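Long-range contact in nucleoporin nup120 (Schizosaccharomyces pombe, PDB 4GQ2), which serves as a structural component of the nuclear pore complex, whose nucleoporins can also dock transiently associated transport factors: residues D88-K100 against S666-V678. Numbering follows the deposited sequence.
Sequences DVSLNSKKEPLSK and SAQSPSLFLCASV
Phe673 and Val89 illustrate how a helix beginning can be seated on a propeller loop. From its CB, 4.2 Å from Asp88 O, the phenylalanine sends CG anti to its backbone N (chi1 -179°), carrying the ring over the loop; CG lies 4.1 Å from Val89 CA. Farther out, Phe673 CD2 approaches Val89 O, and Leu91 CD1 comes in at the ring edge, 3.4 Å from both Phe673 CD2 and Phe673 CE2. Val89 CB forms a CH-pi contact over one face, 4.2 Å from the centroid of the Phe673 ring, while Ser677 OG lies above the centre of the opposite face. The ring is thus bounded on both faces and along one edge, and Phe17 stacks with it from elsewhere in the chain.

Beside this apolar seat, Ser671 supplies the polar half of the principle. Ser671 OG donates to Ser90 O at 2.8 Å, with a C=O...donor angle of 157°, and accepts from Leu674 N at 2.9 Å as the N-cap. Replacing Ser671 by alanine would probably leave Ser90 O without this donor and the first turn of the helix without its side-chain cap. The loop is itself braced: Asp88 OD1 receives Ser90 N in an Asx turn, while OD2 accepts from Ser99 OG. Toward the loop's other end, Leu98 CD1 packs on Leu672 CG at 4.2 Å.

Altogether, the arrangement is a serine N-cap docked on the loop joining strands 83-88 and 101-106, a buried interface between the beta-propeller and helical regions of this nucleoporin.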
loop_
_atom_site.group_PDB
_atom_site.type_symbol
_atom_site.label_atom_id
_atom_site.label_comp_id
_atom_site.label_asym_id
_atom_site.label_seq_id
_atom_site.Cartn_x
_atom_site.Cartn_y
_atom_site.Cartn_z
ATOM N N ASP A 88 -3.787 -14.312 -17.613
ATOM C CA ASP A 88 -2.755 -13.785 -18.504
ATOM C C ASP A 88 -1.558 -13.315 -17.672
ATOM O O ASP A 88 -1.687 -12.443 -16.812
ATOM C CB ASP A 88 -3.312 -12.641 -19.358
ATOM C CG ASP A 88 -2.296 -12.097 -20.364
ATOM O OD1 ASP A 88 -1.095 -12.405 -20.242
ATOM O OD2 ASP A 88 -2.695 -11.351 -21.283
ATOM N N VAL A 89 -0.392 -13.898 -17.930
ATOM C CA VAL A 89 0.809 -13.569 -17.165
ATOM C C VAL A 89 1.908 -13.011 -18.062
ATOM O O VAL A 89 3.090 -13.063 -17.707
ATOM C CB VAL A 89 1.330 -14.780 -16.357
ATOM C CG1 VAL A 89 0.294 -15.230 -15.335
ATOM C CG2 VAL A 89 1.696 -15.938 -17.282
ATOM N N SER A 90 1.508 -12.471 -19.217
ATOM C CA SER A 90 2.444 -11.899 -20.193
ATOM C C SER A 90 3.257 -10.776 -19.574
ATOM O O SER A 90 2.704 -9.911 -18.901
ATOM C CB SER A 90 1.701 -11.343 -21.409
ATOM O OG SER A 90 0.728 -12.255 -21.876
ATOM N N LEU A 91 4.566 -10.800 -19.817
ATOM C CA LEU A 91 5.493 -9.773 -19.332
ATOM C C LEU A 91 5.810 -8.735 -20.404
ATOM O O LEU A 91 6.094 -7.577 -20.086
ATOM C CB LEU A 91 6.791 -10.417 -18.825
ATOM C CG LEU A 91 7.011 -10.604 -17.316
ATOM C CD1 LEU A 91 5.705 -10.735 -16.564
ATOM C CD2 LEU A 91 7.910 -11.799 -17.027
ATOM N N ASN A 92 5.764 -9.160 -21.668
ATOM C CA ASN A 92 6.023 -8.278 -22.809
ATOM C C ASN A 92 4.862 -7.332 -23.073
ATOM O O ASN A 92 3.718 -7.623 -22.717
ATOM C CB ASN A 92 6.307 -9.094 -24.074
ATOM C CG ASN A 92 7.613 -9.862 -23.999
ATOM O OD1 ASN A 92 8.642 -9.336 -23.564
ATOM N ND2 ASN A 92 7.579 -11.119 -24.432
ATOM N N SER A 93 5.163 -6.195 -23.686
ATOM C CA SER A 93 4.118 -5.267 -24.111
ATOM C C SER A 93 3.485 -5.760 -25.408
ATOM O O SER A 93 4.174 -6.314 -26.270
ATOM C CB SER A 93 4.671 -3.844 -24.280
ATOM O OG SER A 93 5.961 -3.841 -24.869
ATOM N N LYS A 94 2.175 -5.578 -25.537
ATOM C CA LYS A 94 1.482 -5.922 -26.773
ATOM C C LYS A 94 0.951 -4.689 -27.498
ATOM O O LYS A 94 1.066 -3.565 -27.008
ATOM C CB LYS A 94 0.355 -6.930 -26.510
ATOM C CG LYS A 94 0.743 -8.379 -26.782
ATOM C CD LYS A 94 1.242 -9.102 -25.535
ATOM C CE LYS A 94 0.216 -10.091 -24.995
ATOM N NZ LYS A 94 -1.054 -9.453 -24.546
ATOM N N LYS A 95 0.399 -4.917 -28.686
ATOM C CA LYS A 95 -0.361 -3.907 -29.407
ATOM C C LYS A 95 -1.835 -4.018 -29.013
ATOM O O LYS A 95 -2.719 -3.627 -29.781
ATOM C CB LYS A 95 -0.234 -4.128 -30.918
ATOM C CG LYS A 95 1.029 -3.582 -31.565
ATOM C CD LYS A 95 0.937 -3.697 -33.083
ATOM C CE LYS A 95 2.101 -3.012 -33.786
ATOM N NZ LYS A 95 3.370 -3.786 -33.703
ATOM N N GLU A 96 -2.096 -4.549 -27.818
ATOM C CA GLU A 96 -3.443 -5.005 -27.458
ATOM C C GLU A 96 -4.013 -4.351 -26.191
ATOM O O GLU A 96 -3.255 -3.841 -25.366
ATOM C CB GLU A 96 -3.457 -6.535 -27.325
ATOM C CG GLU A 96 -3.040 -7.278 -28.591
ATOM C CD GLU A 96 -3.652 -8.665 -28.705
ATOM O OE1 GLU A 96 -4.878 -8.800 -28.496
ATOM O OE2 GLU A 96 -2.908 -9.620 -29.025
ATOM N N PRO A 97 -5.356 -4.367 -26.034
ATOM C CA PRO A 97 -5.970 -3.868 -24.796
ATOM C C PRO A 97 -5.535 -4.713 -23.603
ATOM O O PRO A 97 -5.257 -5.908 -23.757
ATOM C CB PRO A 97 -7.475 -4.054 -25.034
ATOM C CG PRO A 97 -7.633 -4.268 -26.504
ATOM C CD PRO A 97 -6.363 -4.924 -26.955
ATOM N N LEU A 98 -5.478 -4.091 -22.428
ATOM C CA LEU A 98 -5.023 -4.759 -21.216
ATOM C C LEU A 98 -5.903 -5.938 -20.829
ATOM O O LEU A 98 -7.114 -5.927 -21.064
ATOM C CB LEU A 98 -4.973 -3.774 -20.053
ATOM C CG LEU A 98 -4.107 -2.527 -20.219
ATOM C CD1 LEU A 98 -4.285 -1.636 -19.002
ATOM C CD2 LEU A 98 -2.639 -2.869 -20.434
ATOM N N SER A 99 -5.279 -6.952 -20.237
ATOM C CA SER A 99 -6.012 -8.071 -19.656
ATOM C C SER A 99 -6.585 -7.647 -18.309
ATOM O O SER A 99 -5.867 -7.571 -17.318
ATOM C CB SER A 99 -5.096 -9.282 -19.485
ATOM O OG SER A 99 -4.546 -9.683 -20.724
ATOM N N LYS A 100 -7.878 -7.352 -18.283
ATOM C CA LYS A 100 -8.541 -6.898 -17.065
ATOM C C LYS A 100 -9.417 -7.994 -16.486
ATOM O O LYS A 100 -10.115 -7.789 -15.486
ATOM C CB LYS A 100 -9.387 -5.657 -17.354
ATOM C CG LYS A 100 -8.600 -4.389 -17.657
ATOM C CD LYS A 100 -9.502 -3.370 -18.340
ATOM C CE LYS A 100 -8.944 -1.958 -18.258
ATOM N NZ LYS A 100 -9.806 -0.984 -18.993
ATOM N N SER A 666 10.663 2.781 -22.312
ATOM C CA SER A 666 9.878 2.163 -23.370
ATOM C C SER A 666 8.609 2.886 -23.767
ATOM O O SER A 666 8.041 3.665 -22.999
ATOM C CB SER A 666 9.535 0.719 -23.014
ATOM O OG SER A 666 8.568 0.202 -23.917
ATOM N N ALA A 667 8.194 2.597 -24.999
ATOM C CA ALA A 667 6.880 2.924 -25.527
ATOM C C ALA A 667 6.316 1.661 -26.196
ATOM O O ALA A 667 6.979 1.051 -27.036
ATOM C CB ALA A 667 6.979 4.070 -26.522
ATOM N N GLN A 668 5.104 1.259 -25.821
ATOM C CA GLN A 668 4.302 1.992 -24.849
ATOM C C GLN A 668 3.915 1.165 -23.621
ATOM O O GLN A 668 4.693 1.064 -22.676
ATOM C CB GLN A 668 3.059 2.604 -25.512
ATOM C CG GLN A 668 3.323 3.900 -26.261
ATOM C CD GLN A 668 2.060 4.698 -26.520
ATOM O OE1 GLN A 668 1.109 4.204 -27.128
ATOM N NE2 GLN A 668 2.047 5.946 -26.064
ATOM N N SER A 669 2.723 0.568 -23.656
ATOM C CA SER A 669 2.056 0.070 -22.456
ATOM C C SER A 669 2.614 -1.241 -21.910
ATOM O O SER A 669 2.760 -2.208 -22.651
ATOM C CB SER A 669 0.548 -0.065 -22.698
ATOM O OG SER A 669 -0.145 -0.306 -21.481
ATOM N N PRO A 670 2.924 -1.268 -20.598
ATOM C CA PRO A 670 3.235 -2.519 -19.918
ATOM C C PRO A 670 1.950 -3.271 -19.611
ATOM O O PRO A 670 0.880 -2.664 -19.572
ATOM C CB PRO A 670 3.880 -2.054 -18.616
ATOM C CG PRO A 670 3.264 -0.719 -18.347
ATOM C CD PRO A 670 3.022 -0.103 -19.693
ATOM N N SER A 671 2.047 -4.579 -19.397
ATOM C CA SER A 671 0.899 -5.337 -18.924
ATOM C C SER A 671 0.679 -5.006 -17.453
ATOM O O SER A 671 1.615 -4.597 -16.754
ATOM C CB SER A 671 1.149 -6.833 -19.068
ATOM O OG SER A 671 2.045 -7.279 -18.062
ATOM N N LEU A 672 -0.545 -5.195 -16.974
ATOM C CA LEU A 672 -0.822 -5.030 -15.554
ATOM C C LEU A 672 0.045 -5.969 -14.720
ATOM O O LEU A 672 0.629 -5.555 -13.716
ATOM C CB LEU A 672 -2.304 -5.243 -15.256
ATOM C CG LEU A 672 -3.213 -4.128 -15.789
ATOM C CD1 LEU A 672 -4.674 -4.562 -15.708
ATOM C CD2 LEU A 672 -2.957 -2.784 -15.087
ATOM N N PHE A 673 0.157 -7.220 -15.164
ATOM C CA PHE A 673 0.954 -8.217 -14.462
ATOM C C PHE A 673 2.413 -7.796 -14.301
ATOM O O PHE A 673 3.033 -8.065 -13.260
ATOM C CB PHE A 673 0.843 -9.591 -15.130
ATOM C CG PHE A 673 1.628 -10.667 -14.430
ATOM C CD1 PHE A 673 1.241 -11.131 -13.177
ATOM C CD2 PHE A 673 2.758 -11.203 -15.016
ATOM C CE1 PHE A 673 1.968 -12.118 -12.534
ATOM C CE2 PHE A 673 3.493 -12.186 -14.376
ATOM C CZ PHE A 673 3.099 -12.645 -13.133
ATOM N N LEU A 674 2.956 -7.124 -15.317
ATOM C CA LEU A 674 4.298 -6.561 -15.211
ATOM C C LEU A 674 4.397 -5.532 -14.076
ATOM O O LEU A 674 5.299 -5.607 -13.238
ATOM C CB LEU A 674 4.755 -5.932 -16.521
ATOM C CG LEU A 674 6.210 -5.503 -16.318
ATOM C CD1 LEU A 674 7.195 -6.450 -16.990
ATOM C CD2 LEU A 674 6.425 -4.067 -16.748
ATOM N N CYS A 675 3.469 -4.581 -14.062
ATOM C CA CYS A 675 3.415 -3.561 -13.022
ATOM C C CYS A 675 3.336 -4.181 -11.631
ATOM O O CYS A 675 4.059 -3.764 -10.724
ATOM C CB CYS A 675 2.231 -2.615 -13.245
ATOM S SG CYS A 675 2.318 -1.732 -14.813
ATOM N N ALA A 676 2.477 -5.188 -11.477
ATOM C CA ALA A 676 2.344 -5.901 -10.204
ATOM C C ALA A 676 3.651 -6.581 -9.799
ATOM O O ALA A 676 4.047 -6.536 -8.637
ATOM C CB ALA A 676 1.221 -6.915 -10.281
ATOM N N SER A 677 4.324 -7.193 -10.768
ATOM C CA SER A 677 5.564 -7.921 -10.510
ATOM C C SER A 677 6.675 -6.977 -10.071
ATOM O O SER A 677 7.354 -7.223 -9.068
ATOM C CB SER A 677 5.989 -8.694 -11.759
ATOM O OG SER A 677 5.014 -9.678 -12.081
ATOM N N VAL A 678 6.841 -5.890 -10.824
ATOM C CA VAL A 678 7.842 -4.874 -10.523
ATOM C C VAL A 678 7.618 -4.271 -9.137
ATOM O O VAL A 678 8.569 -4.167 -8.343
ATOM C CB VAL A 678 7.867 -3.774 -11.606
ATOM C CG1 VAL A 678 8.711 -2.590 -11.157
ATOM C CG2 VAL A 678 8.395 -4.342 -12.922
#